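Local coordinates for protein agmatine ureohydrolase (Thermoplasma volcanium GSS1, PDB 3PZL) that probably hydrolyses agmatine to putrescine and urea, as a manganese-dependent enzyme of the arginase family that binds two manganese ions per subunit, at residues Y75-L80 / Y300-I305; R256-L261 / A287-V292. One frame throughout, in Å; residues are numbered along the deposited sequence.

Contact 1: residues Y75-L80 / Y300-I305; sequences YGIDLL and YYKEHI
K302 reaches back from the last turn of helix 281-303 to a backbone carbonyl on a beta bulge. Its NZ donates to G76 O at 3.2 Å, and the hydrogen bond is weak. The receiving motif is a G1 beta bulge. G76 and I77 together face E72 across the small antiparallel pair of strands 71-72 and 77-78. G76 has the left-handed backbone that the first position of such a bulge adopts (phi 62°). The lysine carries its whole side of the contact. Its CG lies anti to the backbone N (chi1 171°), and the chain bends at chi3 (-89°), which brings the ammonium group beside the bulge. There it also meets I77. The two side chains approach tip to tip, with K302 NZ 4.0 Å from I77 CD1 and K302 CE at the same distance from that methyl. The contact is small, burying 90 Å² over both sides. It lies at the periphery, away from the manganese ions. It joins the strand 77-78 region to the end of the C-terminal helix of the arginase fold. Each side has its own anchors. Y301 OH bonds to Y263 O, and the Y300 ring stacks with Y263. D78 OD2 forms a salt bridge with R186 of a second subunit, so this strand also takes part in the assembly. The other oxygen of that carboxylate closes an Asx turn: L80 N donates to D78 OD1 at 3.1 Å, from well above the carboxylate plane.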
loop_
_atom_site.group_PDB
_atom_site.type_symbol
_atom_site.label_atom_id
_atom_site.label_comp_id
_atom_site.label_asym_id
_atom_site.label_seq_id
_atom_site.Cartn_x
_atom_site.Cartn_y
_atom_site.Cartn_z
ATOM N N TYR B 75 10.902 2.298 -33.707
ATOM C CA TYR B 75 10.360 1.747 -34.936
ATOM C C TYR B 75 10.021 2.813 -35.971
ATOM O O TYR B 75 9.826 2.516 -37.133
ATOM C CB TYR B 75 9.173 0.875 -34.610
ATOM C CG TYR B 75 9.528 -0.262 -33.678
ATOM C CD1 TYR B 75 10.203 -1.390 -34.140
ATOM C CD2 TYR B 75 9.182 -0.212 -32.341
ATOM C CE1 TYR B 75 10.533 -2.435 -33.287
ATOM C CE2 TYR B 75 9.490 -1.237 -31.476
ATOM C CZ TYR B 75 10.164 -2.352 -31.952
ATOM O OH TYR B 75 10.475 -3.374 -31.066
ATOM N N GLY B 76 9.991 4.064 -35.530
ATOM C CA GLY B 76 9.683 5.170 -36.407
ATOM C C GLY B 76 8.294 5.045 -36.967
ATOM O O GLY B 76 8.100 5.245 -38.155
ATOM N N ILE B 77 7.346 4.710 -36.096
ATOM C CA ILE B 77 5.959 4.488 -36.456
ATOM C C ILE B 77 5.071 5.296 -35.543
ATOM O O ILE B 77 5.170 5.190 -34.311
ATOM C CB ILE B 77 5.589 3.019 -36.292
ATOM C CG1 ILE B 77 6.341 2.177 -37.333
ATOM C CG2 ILE B 77 4.057 2.813 -36.347
ATOM C CD1 ILE B 77 5.918 2.469 -38.794
ATOM N N ASP B 78 4.205 6.098 -36.165
ATOM C CA ASP B 78 3.196 6.884 -35.462
ATOM C C ASP B 78 1.934 6.025 -35.287
ATOM O O ASP B 78 1.275 5.639 -36.261
ATOM C CB ASP B 78 2.905 8.175 -36.239
ATOM C CG ASP B 78 1.763 8.986 -35.648
ATOM O OD1 ASP B 78 1.428 8.815 -34.449
ATOM O OD2 ASP B 78 1.200 9.817 -36.399
ATOM N N LEU B 79 1.606 5.734 -34.033
ATOM C CA LEU B 79 0.495 4.850 -33.726
ATOM C C LEU B 79 -0.865 5.463 -34.016
ATOM O O LEU B 79 -1.819 4.750 -34.286
ATOM C CB LEU B 79 0.602 4.395 -32.285
ATOM C CG LEU B 79 1.824 3.510 -32.063
ATOM C CD1 LEU B 79 2.070 3.387 -30.590
ATOM C CD2 LEU B 79 1.628 2.130 -32.675
ATOM N N LEU B 80 -0.923 6.794 -33.980
ATOM C CA LEU B 80 -2.118 7.549 -34.282
ATOM C C LEU B 80 -2.553 7.327 -35.716
ATOM O O LEU B 80 -3.741 7.424 -36.043
ATOM C CB LEU B 80 -1.861 9.035 -34.051
ATOM C CG LEU B 80 -2.377 9.577 -32.724
ATOM C CD1 LEU B 80 -2.219 11.085 -32.655
ATOM C CD2 LEU B 80 -3.847 9.158 -32.541
ATOM N N TYR B 300 7.375 -3.296 -40.636
ATOM C CA TYR B 300 7.594 -4.318 -41.628
ATOM C C TYR B 300 6.843 -3.960 -42.897
ATOM O O TYR B 300 7.421 -3.995 -43.985
ATOM C CB TYR B 300 7.217 -5.722 -41.115
ATOM C CG TYR B 300 7.546 -6.810 -42.108
ATOM C CD1 TYR B 300 8.775 -7.446 -42.092
ATOM C CD2 TYR B 300 6.635 -7.179 -43.088
ATOM C CE1 TYR B 300 9.080 -8.428 -43.025
ATOM C CE2 TYR B 300 6.927 -8.148 -44.017
ATOM C CZ TYR B 300 8.143 -8.772 -43.982
ATOM O OH TYR B 300 8.424 -9.749 -44.923
ATOM N N TYR B 301 5.573 -3.595 -42.751
ATOM C CA TYR B 301 4.731 -3.274 -43.908
ATOM C C TYR B 301 5.017 -1.945 -44.567
ATOM O O TYR B 301 4.590 -1.716 -45.687
ATOM C CB TYR B 301 3.240 -3.483 -43.614
ATOM C CG TYR B 301 3.028 -4.944 -43.286
ATOM C CD1 TYR B 301 2.885 -5.914 -44.312
ATOM C CD2 TYR B 301 3.077 -5.389 -41.946
ATOM C CE1 TYR B 301 2.743 -7.274 -43.998
ATOM C CE2 TYR B 301 2.937 -6.729 -41.615
ATOM C CZ TYR B 301 2.772 -7.677 -42.639
ATOM O OH TYR B 301 2.622 -9.021 -42.305
ATOM N N LYS B 302 5.768 -1.087 -43.887
ATOM C CA LYS B 302 6.221 0.158 -44.490
ATOM C C LYS B 302 7.518 -0.102 -45.253
ATOM O O LYS B 302 7.779 0.501 -46.275
ATOM C CB LYS B 302 6.410 1.243 -43.422
ATOM C CG LYS B 302 7.087 2.510 -43.940
ATOM C CD LYS B 302 7.705 3.369 -42.827
ATOM C CE LYS B 302 6.691 4.369 -42.265
ATOM N NZ LYS B 302 7.359 5.278 -41.264
ATOM N N GLU B 303 8.327 -1.024 -44.753
ATOM C CA GLU B 303 9.565 -1.378 -45.428
ATOM C C GLU B 303 9.346 -2.358 -46.591
ATOM O O GLU B 303 9.875 -2.144 -47.684
ATOM C CB GLU B 303 10.568 -1.963 -44.438
ATOM C CG GLU B 303 11.348 -0.926 -43.642
ATOM C CD GLU B 303 12.233 -1.577 -42.559
ATOM O OE1 GLU B 303 12.189 -2.836 -42.406
ATOM O OE2 GLU B 303 12.965 -0.836 -41.853
ATOM N N HIS B 304 8.588 -3.435 -46.352
ATOM C CA HIS B 304 8.494 -4.524 -47.321
ATOM C C HIS B 304 7.111 -4.650 -47.981
ATOM O O HIS B 304 6.717 -5.753 -48.368
ATOM C CB HIS B 304 8.929 -5.851 -46.677
ATOM C CG HIS B 304 10.214 -5.771 -45.891
ATOM N ND1 HIS B 304 11.416 -5.387 -46.445
ATOM C CD2 HIS B 304 10.485 -6.049 -44.593
ATOM C CE1 HIS B 304 12.366 -5.420 -45.524
ATOM N NE2 HIS B 304 11.828 -5.818 -44.388
ATOM N N ILE B 305 6.375 -3.528 -48.111
ATOM C CA ILE B 305 5.047 -3.489 -48.796
ATOM C C ILE B 305 4.414 -2.078 -48.912
ATOM O O ILE B 305 5.018 -1.133 -49.452
ATOM C CB ILE B 305 4.054 -4.466 -48.131
#

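Contact 2: residues R256-L261 / A287-V292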
loop_
_atom_site.group_PDB
_atom_site.type_symbol
_atom_site.label_atom_id
_atom_site.label_comp_id
_atom_site.label_asym_id
_atom_site.label_seq_id
_atom_site.Cartn_x
_atom_site.Cartn_y
_atom_site.Cartn_z
ATOM N N ARG B 256 11.765 -8.656 -27.906
ATOM C CA ARG B 256 12.467 -9.181 -29.061
ATOM C C ARG B 256 11.623 -10.245 -29.729
ATOM O O ARG B 256 11.550 -10.313 -30.938
ATOM C CB ARG B 256 13.849 -9.706 -28.637
ATOM C CG ARG B 256 14.703 -10.251 -29.754
ATOM C CD ARG B 256 15.170 -9.185 -30.725
ATOM N NE ARG B 256 15.897 -9.788 -31.833
ATOM C CZ ARG B 256 16.389 -9.122 -32.869
ATOM N NH1 ARG B 256 16.204 -7.817 -32.964
ATOM N NH2 ARG B 256 17.029 -9.777 -33.833
ATOM N N LEU B 257 10.966 -11.067 -28.940
ATOM C CA LEU B 257 10.062 -12.074 -29.489
ATOM C C LEU B 257 8.965 -11.459 -30.356
ATOM O O LEU B 257 8.605 -12.000 -31.391
ATOM C CB LEU B 257 9.436 -12.958 -28.389
ATOM C CG LEU B 257 8.608 -14.152 -28.939
ATOM C CD1 LEU B 257 8.645 -15.369 -28.110
ATOM C CD2 LEU B 257 7.198 -13.770 -29.138
ATOM N N ILE B 258 8.461 -10.314 -29.936
ATOM C CA ILE B 258 7.365 -9.663 -30.602
ATOM C C ILE B 258 7.857 -8.901 -31.812
ATOM O O ILE B 258 7.331 -9.067 -32.912
ATOM C CB ILE B 258 6.615 -8.742 -29.624
ATOM C CG1 ILE B 258 6.032 -9.582 -28.463
ATOM C CG2 ILE B 258 5.527 -7.971 -30.340
ATOM C CD1 ILE B 258 5.501 -8.803 -27.316
ATOM N N GLU B 259 8.853 -8.047 -31.599
ATOM C CA GLU B 259 9.580 -7.343 -32.674
ATOM C C GLU B 259 9.708 -8.280 -33.909
ATOM O O GLU B 259 9.244 -7.969 -35.002
ATOM C CB GLU B 259 10.980 -7.049 -32.130
ATOM C CG GLU B 259 11.635 -5.800 -32.544
ATOM C CD GLU B 259 13.091 -5.711 -32.059
ATOM O OE1 GLU B 259 13.798 -6.736 -31.971
ATOM O OE2 GLU B 259 13.546 -4.593 -31.756
ATOM N N ARG B 260 10.309 -9.448 -33.678
ATOM C CA ARG B 260 10.700 -10.382 -34.710
ATOM C C ARG B 260 9.556 -11.193 -35.339
ATOM O O ARG B 260 9.703 -11.697 -36.435
ATOM C CB ARG B 260 11.720 -11.341 -34.107
ATOM C CG ARG B 260 13.104 -10.751 -33.877
ATOM C CD ARG B 260 13.864 -10.497 -35.184
ATOM N NE ARG B 260 13.758 -11.590 -36.160
ATOM C CZ ARG B 260 14.277 -12.817 -36.003
ATOM N NH1 ARG B 260 14.936 -13.160 -34.892
ATOM N NH2 ARG B 260 14.111 -13.726 -36.956
ATOM N N LEU B 261 8.428 -11.296 -34.655
ATOM C CA LEU B 261 7.351 -12.170 -35.080
ATOM C C LEU B 261 6.010 -11.505 -35.433
ATOM O O LEU B 261 5.075 -12.189 -35.842
ATOM C CB LEU B 261 7.123 -13.237 -34.010
ATOM C CG LEU B 261 7.755 -14.606 -34.197
ATOM C CD1 LEU B 261 9.018 -14.589 -35.041
ATOM C CD2 LEU B 261 8.050 -15.207 -32.857
ATOM N N ALA B 287 1.288 -2.209 -21.604
ATOM C CA ALA B 287 0.926 -1.245 -22.630
ATOM C C ALA B 287 2.060 -1.029 -23.599
ATOM O O ALA B 287 1.829 -0.854 -24.807
ATOM C CB ALA B 287 0.573 0.029 -22.029
ATOM N N LYS B 288 3.287 -1.026 -23.097
ATOM C CA LYS B 288 4.439 -0.887 -23.973
ATOM C C LYS B 288 4.567 -2.082 -24.944
ATOM O O LYS B 288 4.754 -1.934 -26.139
ATOM C CB LYS B 288 5.696 -0.727 -23.121
ATOM C CG LYS B 288 6.873 -0.249 -23.846
ATOM C CD LYS B 288 6.566 1.099 -24.493
ATOM C CE LYS B 288 7.414 1.286 -25.715
ATOM N NZ LYS B 288 7.415 2.728 -26.111
ATOM N N LEU B 289 4.418 -3.283 -24.415
ATOM C CA LEU B 289 4.391 -4.501 -25.232
ATOM C C LEU B 289 3.341 -4.462 -26.341
ATOM O O LEU B 289 3.529 -5.046 -27.404
ATOM C CB LEU B 289 4.161 -5.719 -24.346
ATOM C CG LEU B 289 5.384 -6.184 -23.549
ATOM C CD1 LEU B 289 4.952 -7.321 -22.639
ATOM C CD2 LEU B 289 6.569 -6.592 -24.452
ATOM N N LEU B 290 2.237 -3.764 -26.104
ATOM C CA LEU B 290 1.198 -3.644 -27.129
ATOM C C LEU B 290 1.611 -2.626 -28.185
ATOM O O LEU B 290 1.256 -2.762 -29.342
ATOM C CB LEU B 290 -0.144 -3.261 -26.483
ATOM C CG LEU B 290 -1.131 -2.454 -27.307
ATOM C CD1 LEU B 290 -1.741 -3.382 -28.307
ATOM C CD2 LEU B 290 -2.167 -1.877 -26.387
ATOM N N GLN B 291 2.351 -1.602 -27.780
ATOM C CA GLN B 291 2.853 -0.640 -28.732
ATOM C C GLN B 291 3.844 -1.342 -29.618
ATOM O O GLN B 291 3.810 -1.203 -30.843
ATOM C CB GLN B 291 3.547 0.524 -28.032
ATOM C CG GLN B 291 2.608 1.566 -27.477
ATOM C CD GLN B 291 3.283 2.910 -27.311
ATOM O OE1 GLN B 291 4.463 3.008 -26.917
ATOM N NE2 GLN B 291 2.539 3.964 -27.618
ATOM N N VAL B 292 4.719 -2.118 -28.986
ATOM C CA VAL B 292 5.774 -2.823 -29.686
ATOM C C VAL B 292 5.230 -3.774 -30.764
ATOM O O VAL B 292 5.786 -3.871 -31.855
ATOM C CB VAL B 292 6.690 -3.563 -28.686
ATOM C CG1 VAL B 292 7.459 -4.703 -29.348
ATOM C CG2 VAL B 292 7.635 -2.600 -28.071
#
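E259, whose backbone N lies against V292 CG1 of the partner helix, accepts on OE1 a 2.8 Å hydrogen bond from R256 NH1, part of a salt bridge. The donor comes in on the syn side, 33° out of the carboxylate plane. This bond stays within helix 251-261. R256 NE is held by D211 of helix 202-220, so this arginine links two neighbouring helices. Across the contact the meeting is apolar. Helices 251-261 and 281-303 run nearly parallel here, with their axes 9.8 Å apart at closest approach and a crossing angle of -21°. They cover one face of the parallel beta sheet of the arginase alpha/beta fold. I258 is the central side chain. Its CD1 touches L289 CD2 at 3.8 Å, and its CG2 touches V292 CG1 at 3.9 Å. It meets each of these two side chains at about a right angle. With CG2 anti to the backbone N and CG1 anti to the carbonyl carbon, the two branches of I258 reach different partners. I258 also rests on F268 of strand 265-271, and L290 of the other helix on I270 of the same strand, so both helices pack on the sheet. On the far helix, K288 NZ donates to Q291 OE1 at 3.1 Å, almost in line with the C=O bond, and also pairs with E72. The L289 side chain lies about 13 Å from a manganese ion, too far to take part in its coordination. The chemistry divides the work: methyl groups join the two helices directly, while R256 and K288 tie their helices to D211 and E72.

Overall arrangement
From the N terminus, the chain passes 75-80 early, and contact 1 joins it to 300-305 at the C terminus, closing a loop of 219 residues. Seven of the eight strands of the main sheet lie in that loop. Contact 2 falls wholly within it and closes a short loop of 25 residues, which carries strand 265-271. The two contacts share helix 281-303: contact 2 uses its middle and contact 1 its end. Their centres are 13 Å apart, and they touch. Y75 packs on E259 and V292, and L79 on Q291. The 71-72/77-78 hairpin is thereby joined to both C-terminal helices.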